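Local coordinates for protein cytochrome P450 monooxygenase (Rhodococcus sp. ECU0066, PDB 6KBH) that probably works as a self-sufficient monooxygenase, carrying FMN, a [2Fe-2S] cluster and a cytochrome P450 heme on one chain to feed electrons to oxygen activation, at residues Glu128-Pro131 / Ala132-Pro135; Asp717-Val720 / Leu721-Leu724. All coordinates share one frame; numbering follows the deposited sequence.

Contact 1: Glu128-Pro131 / Ala132-Pro135. With HEM (protoporphyrin IX containing Fe), chain C.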
loop_
_atom_site.group_PDB
_atom_site.type_symbol
_atom_site.label_atom_id
_atom_site.label_comp_id
_atom_site.label_asym_id
_atom_site.label_seq_id
_atom_site.Cartn_x
_atom_site.Cartn_y
_atom_site.Cartn_z
ATOM N N GLU A 128 24.321 -5.101 -6.547
ATOM C CA GLU A 128 24.489 -6.066 -7.621
ATOM C C GLU A 128 23.943 -5.525 -8.926
ATOM O O GLU A 128 22.792 -5.087 -8.999
ATOM C CB GLU A 128 23.781 -7.371 -7.289
ATOM C CG GLU A 128 24.221 -7.985 -6.011
ATOM C CD GLU A 128 23.887 -9.447 -5.961
ATOM O OE1 GLU A 128 24.071 -10.137 -6.986
ATOM O OE2 GLU A 128 23.400 -9.892 -4.908
ATOM N N ASP A 129 24.768 -5.578 -9.959
ATOM C CA ASP A 129 24.253 -5.340 -11.287
ATOM C C ASP A 129 23.531 -6.582 -11.791
ATOM O O ASP A 129 23.540 -7.647 -11.167
ATOM C CB ASP A 129 25.377 -4.962 -12.245
ATOM C CG ASP A 129 25.955 -3.598 -11.953
ATOM O OD1 ASP A 129 25.725 -3.084 -10.837
ATOM O OD2 ASP A 129 26.627 -3.036 -12.839
ATOM N N GLU A 130 22.888 -6.425 -12.930
ATOM C CA GLU A 130 22.408 -7.562 -13.681
ATOM C C GLU A 130 23.578 -8.191 -14.433
ATOM O O GLU A 130 24.586 -7.528 -14.688
ATOM C CB GLU A 130 21.301 -7.117 -14.632
ATOM C CG GLU A 130 20.119 -6.475 -13.920
ATOM C CD GLU A 130 19.490 -7.392 -12.881
ATOM O OE1 GLU A 130 19.505 -8.626 -13.080
ATOM O OE2 GLU A 130 18.985 -6.880 -11.860
ATOM N N PRO A 131 23.479 -9.478 -14.798
ATOM C CA PRO A 131 22.319 -10.362 -14.631
ATOM C C PRO A 131 22.249 -11.109 -13.296
ATOM O O PRO A 131 21.371 -11.954 -13.132
ATOM C CB PRO A 131 22.488 -11.351 -15.783
ATOM C CG PRO A 131 23.965 -11.462 -15.948
ATOM C CD PRO A 131 24.551 -10.122 -15.576
ATOM N N ALA A 132 23.142 -10.802 -12.355
ATOM C CA ALA A 132 23.162 -11.545 -11.100
ATOM C C ALA A 132 22.040 -11.132 -10.153
ATOM O O ALA A 132 21.574 -11.955 -9.356
ATOM C CB ALA A 132 24.516 -11.370 -10.409
ATOM N N HIS A 133 21.584 -9.880 -10.232
ATOM C CA HIS A 133 20.728 -9.331 -9.184
ATOM C C HIS A 133 19.323 -9.929 -9.221
ATOM O O HIS A 133 18.791 -10.341 -8.183
ATOM C CB HIS A 133 20.668 -7.808 -9.306
ATOM C CG HIS A 133 19.460 -7.193 -8.669
ATOM N ND1 HIS A 133 18.406 -6.692 -9.402
ATOM C CD2 HIS A 133 19.139 -6.999 -7.369
ATOM C CE1 HIS A 133 17.487 -6.217 -8.580
ATOM N NE2 HIS A 133 17.907 -6.391 -7.340
ATOM N N MET A 134 18.700 -9.973 -10.401
ATOM C CA MET A 134 17.292 -10.365 -10.470
ATOM C C MET A 134 17.049 -11.799 -10.014
ATOM O O MET A 134 16.136 -12.011 -9.197
ATOM C CB MET A 134 16.745 -10.128 -11.884
ATOM C CG MET A 134 16.307 -8.698 -12.162
ATOM S SD MET A 134 15.365 -7.940 -10.820
ATOM C CE MET A 134 13.927 -8.999 -10.732
ATOM N N PRO A 135 17.789 -12.815 -10.482
ATOM C CA PRO A 135 17.547 -14.172 -9.957
ATOM C C PRO A 135 17.681 -14.266 -8.449
ATOM O O PRO A 135 16.899 -14.975 -7.805
ATOM C CB PRO A 135 18.608 -15.015 -10.675
ATOM C CG PRO A 135 18.872 -14.279 -11.935
ATOM C CD PRO A 135 18.788 -12.830 -11.566
HETATM C CHA HEM C . 16.919 -1.534 -1.172
HETATM C CHB HEM C . 14.917 2.297 1.429
HETATM C CHC HEM C . 13.693 -0.972 5.407
HETATM C CHD HEM C . 15.685 -4.745 2.798
HETATM C C1A HEM C . 16.391 -0.304 -0.579
HETATM C C2A HEM C . 16.584 0.852 -1.462
HETATM C C3A HEM C . 16.025 1.913 -0.745
HETATM C C4A HEM C . 15.548 1.295 0.520
HETATM C CMA HEM C . 15.944 3.346 -1.173
HETATM C CAA HEM C . 17.202 0.906 -2.825
HETATM C CBA HEM C . 16.225 1.050 -3.950
HETATM C CGA HEM C . 16.694 0.885 -5.356
HETATM O O1A HEM C . 17.949 0.978 -5.396
HETATM O O2A HEM C . 15.703 0.700 -6.115
HETATM C C1B HEM C . 14.401 1.807 2.745
HETATM C C2B HEM C . 13.715 2.683 3.802
HETATM C C3B HEM C . 13.332 1.653 5.042
HETATM C C4B HEM C . 13.831 0.290 4.601
HETATM C CMB HEM C . 13.459 4.150 3.724
HETATM C CAB HEM C . 12.662 1.980 6.332
HETATM C CBB HEM C . 11.374 2.726 6.283
HETATM C C1C HEM C . 14.245 -2.196 4.760
HETATM C C2C HEM C . 14.059 -3.324 5.634
HETATM C C3C HEM C . 14.604 -4.380 4.940
HETATM C C4C HEM C . 15.065 -3.776 3.698
HETATM C CMC HEM C . 13.417 -3.346 6.983
HETATM C CAC HEM C . 14.661 -5.810 5.381
HETATM C CBC HEM C . 15.950 -6.425 5.794
HETATM C C1D HEM C . 16.118 -4.038 1.587
HETATM C C2D HEM C . 16.769 -4.957 0.596
HETATM C C3D HEM C . 17.161 -3.955 -0.655
HETATM C C4D HEM C . 16.673 -2.611 -0.193
HETATM C CMD HEM C . 16.994 -6.422 0.741
HETATM C CAD HEM C . 17.826 -4.325 -1.933
HETATM C CBD HEM C . 16.946 -4.972 -2.952
HETATM C CGD HEM C . 17.427 -4.973 -4.357
HETATM O O1D HEM C . 18.323 -4.102 -4.460
HETATM O O2D HEM C . 16.801 -5.823 -5.041
HETATM N NA HEM C . 15.761 -0.058 0.647
HETATM N NB HEM C . 14.409 0.369 3.183
HETATM N NC HEM C . 14.864 -2.449 3.557
HETATM N ND HEM C . 15.963 -2.566 1.188
HETATM FE FE HEM C . 15.307 -1.046 2.272
#

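Contact 2: Asp717-Val720 / Leu721-Leu724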
loop_
_atom_site.group_PDB
_atom_site.type_symbol
_atom_site.label_atom_id
_atom_site.label_comp_id
_atom_site.label_asym_id
_atom_site.label_seq_id
_atom_site.Cartn_x
_atom_site.Cartn_y
_atom_site.Cartn_z
ATOM N N ASP A 717 -1.271 -21.851 -13.279
ATOM C CA ASP A 717 -1.962 -22.019 -12.007
ATOM C C ASP A 717 -1.953 -20.754 -11.161
ATOM O O ASP A 717 -2.283 -20.815 -9.971
ATOM C CB ASP A 717 -1.325 -23.166 -11.217
ATOM C CG ASP A 717 0.185 -23.039 -11.128
ATOM O OD1 ASP A 717 0.763 -22.292 -11.943
ATOM O OD2 ASP A 717 0.793 -23.678 -10.244
ATOM N N GLN A 718 -1.596 -19.615 -11.748
ATOM C CA GLN A 718 -1.315 -18.394 -11.006
ATOM C C GLN A 718 -2.120 -17.245 -11.592
ATOM O O GLN A 718 -2.090 -17.020 -12.805
ATOM C CB GLN A 718 0.181 -18.074 -11.059
ATOM C CG GLN A 718 0.684 -17.141 -9.979
ATOM C CD GLN A 718 2.118 -16.713 -10.223
ATOM O OE1 GLN A 718 2.621 -16.801 -11.344
ATOM N NE2 GLN A 718 2.788 -16.257 -9.172
ATOM N N THR A 719 -2.834 -16.523 -10.732
ATOM C CA THR A 719 -3.505 -15.310 -11.167
ATOM C C THR A 719 -2.488 -14.190 -11.368
ATOM O O THR A 719 -1.382 -14.216 -10.820
ATOM C CB THR A 719 -4.559 -14.875 -10.147
ATOM O OG1 THR A 719 -3.911 -14.328 -8.991
ATOM C CG2 THR A 719 -5.417 -16.062 -9.728
ATOM N N VAL A 720 -2.868 -13.204 -12.184
ATOM C CA VAL A 720 -2.038 -12.011 -12.333
ATOM C C VAL A 720 -1.800 -11.366 -10.975
ATOM O O VAL A 720 -0.687 -10.920 -10.664
ATOM C CB VAL A 720 -2.687 -11.028 -13.329
ATOM C CG1 VAL A 720 -2.177 -9.612 -13.103
ATOM C CG2 VAL A 720 -2.423 -11.467 -14.760
ATOM N N LEU A 721 -2.836 -11.338 -10.133
ATOM C CA LEU A 721 -2.713 -10.749 -8.804
ATOM C C LEU A 721 -1.671 -11.475 -7.965
ATOM O O LEU A 721 -0.856 -10.837 -7.292
ATOM C CB LEU A 721 -4.072 -10.765 -8.107
ATOM C CG LEU A 721 -4.143 -10.329 -6.646
ATOM C CD1 LEU A 721 -3.724 -8.875 -6.496
ATOM C CD2 LEU A 721 -5.554 -10.540 -6.134
ATOM N N GLN A 722 -1.680 -12.810 -7.998
ATOM C CA GLN A 722 -0.730 -13.574 -7.198
ATOM C C GLN A 722 0.705 -13.288 -7.624
ATOM O O GLN A 722 1.605 -13.194 -6.782
ATOM C CB GLN A 722 -1.046 -15.066 -7.303
ATOM C CG GLN A 722 -2.188 -15.503 -6.397
ATOM C CD GLN A 722 -2.893 -16.753 -6.888
ATOM O OE1 GLN A 722 -2.680 -17.201 -8.015
ATOM N NE2 GLN A 722 -3.746 -17.318 -6.043
ATOM N N ALA A 723 0.936 -13.134 -8.928
ATOM C CA ALA A 723 2.284 -12.853 -9.408
ATOM C C ALA A 723 2.752 -11.468 -8.973
ATOM O O ALA A 723 3.936 -11.275 -8.669
ATOM C CB ALA A 723 2.332 -12.989 -10.926
ATOM N N LEU A 724 1.841 -10.492 -8.939
ATOM C CA LEU A 724 2.215 -9.145 -8.520
ATOM C C LEU A 724 2.620 -9.121 -7.051
ATOM O O LEU A 724 3.652 -8.541 -6.692
ATOM C CB LEU A 724 1.067 -8.169 -8.781
ATOM C CG LEU A 724 0.715 -7.887 -10.244
ATOM C CD1 LEU A 724 -0.498 -6.990 -10.325
ATOM C CD2 LEU A 724 1.881 -7.259 -10.988
#

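Contact 1: Glu128-Pro131 / Ala132-Pro135
H133 and E130 are joined by a His-carboxylate hydrogen bond where the chain enters helix 133-139, the P450 C helix, whose H133 and R137 fit the His-x-x-x-Arg motif that grips a heme propionate in many bacterial P450s. H133 CB lies against E128 CB (3.7 Å) and nearer still to E130 OE2. CG, also close to E130 OE2, stands anti to the backbone N (chi1 158°), which carries the ring out between the E130 carboxylate and the heme. ND1 donates to E130 OE2 at 2.5 Å; the oxygen lies in the ring plane and is approached nearly end-on along its C-O bond, while the carboxylate plane is turned 71° from the ring. At the far edge H133 NE2 gives an almost straight bond (170°) to heme O2D, 2.6 Å away, again in plane, with CD2 and CE1 flanking that oxygen at 3.5 and 3.6 Å. With a bond at each nitrogen the ring's rotation is fixed, and two carboxylate partners would probably favour its protonated form. H391 stacks on it, and R137, R334 and H391 also bond to the heme. E130 reaches H133 because its chain bends at chi2, and its second oxygen is used too: OE1 accepts from M134 N at 3.1 Å. That bond falls on the syn lone pair of OE1, and M134 CG packs 3.3 Å from the same oxygen.

Contact 2: Asp717-Val720 / Leu721-Leu724
T719 and Q722 form a capping box at the N-terminus of helix 720-726, the helix that follows the first two strands of the plant-type ferredoxin domain, a beta-grasp fold. T719 is the N-cap: its OG1 accepts from Q722 N at 2.9 Å, and in the reciprocal bond Q722 OE1 accepts from T719 N at 2.8 Å. The T719 hydroxyl reaches the Q722 N-H because it sits between its own N and carbonyl carbon (chi1 73°), leaving CG2 against Q722 OE1. The second bond is nearly straight at the hydrogen (167°), although its donor lies 32° from the carbonyl plane of the glutamine amide. Backbone bonds from A723 N to T719 O and from L724 N to V720 O continue into the first turn.

Further out, Q718 runs extended past Q722 in the opposite sense, its CG 3.8 Å from Q722 CB, and brings its amide alongside A723, where NE2 lies 3.4 Å from A723 CA. OE1 of Q718 accepts from A715 N, which holds the amide in this position. An alanine at Q718 would remove that amide and is likely to leave A715 N without its acceptor and that flank of A723 less well covered. On the inner side, A723 packs on strand 710-714, V720 and L724 reach F701 and L705 of strand 701-705, respectively, and L721 touches S733 and T772 near the cluster. V720 and L724 lie side by side, CG1 of V720 meeting CD1 of L724 at 4.2 Å.

Both contacts lie where a loop passes into a helix, yet each belongs to a different redox module. Contact 1 is in the P450 part and touches the heme directly through a propionate. Contact 2 is in the ferredoxin part and has no bond to its cofactor: the L721 side chain is about 6 Å from the [2Fe-2S] cluster and about 4 Å from that of C773, one of its cysteine ligands. The centres of contact 1 and contact 2 are about 23 Å apart, and the nearest atoms of contact 1 and contact 2 about 10 Å, without touching. The two modules thus come close together, consistent with the cluster passing electrons from FMN to the heme, whose iron is bound by C393.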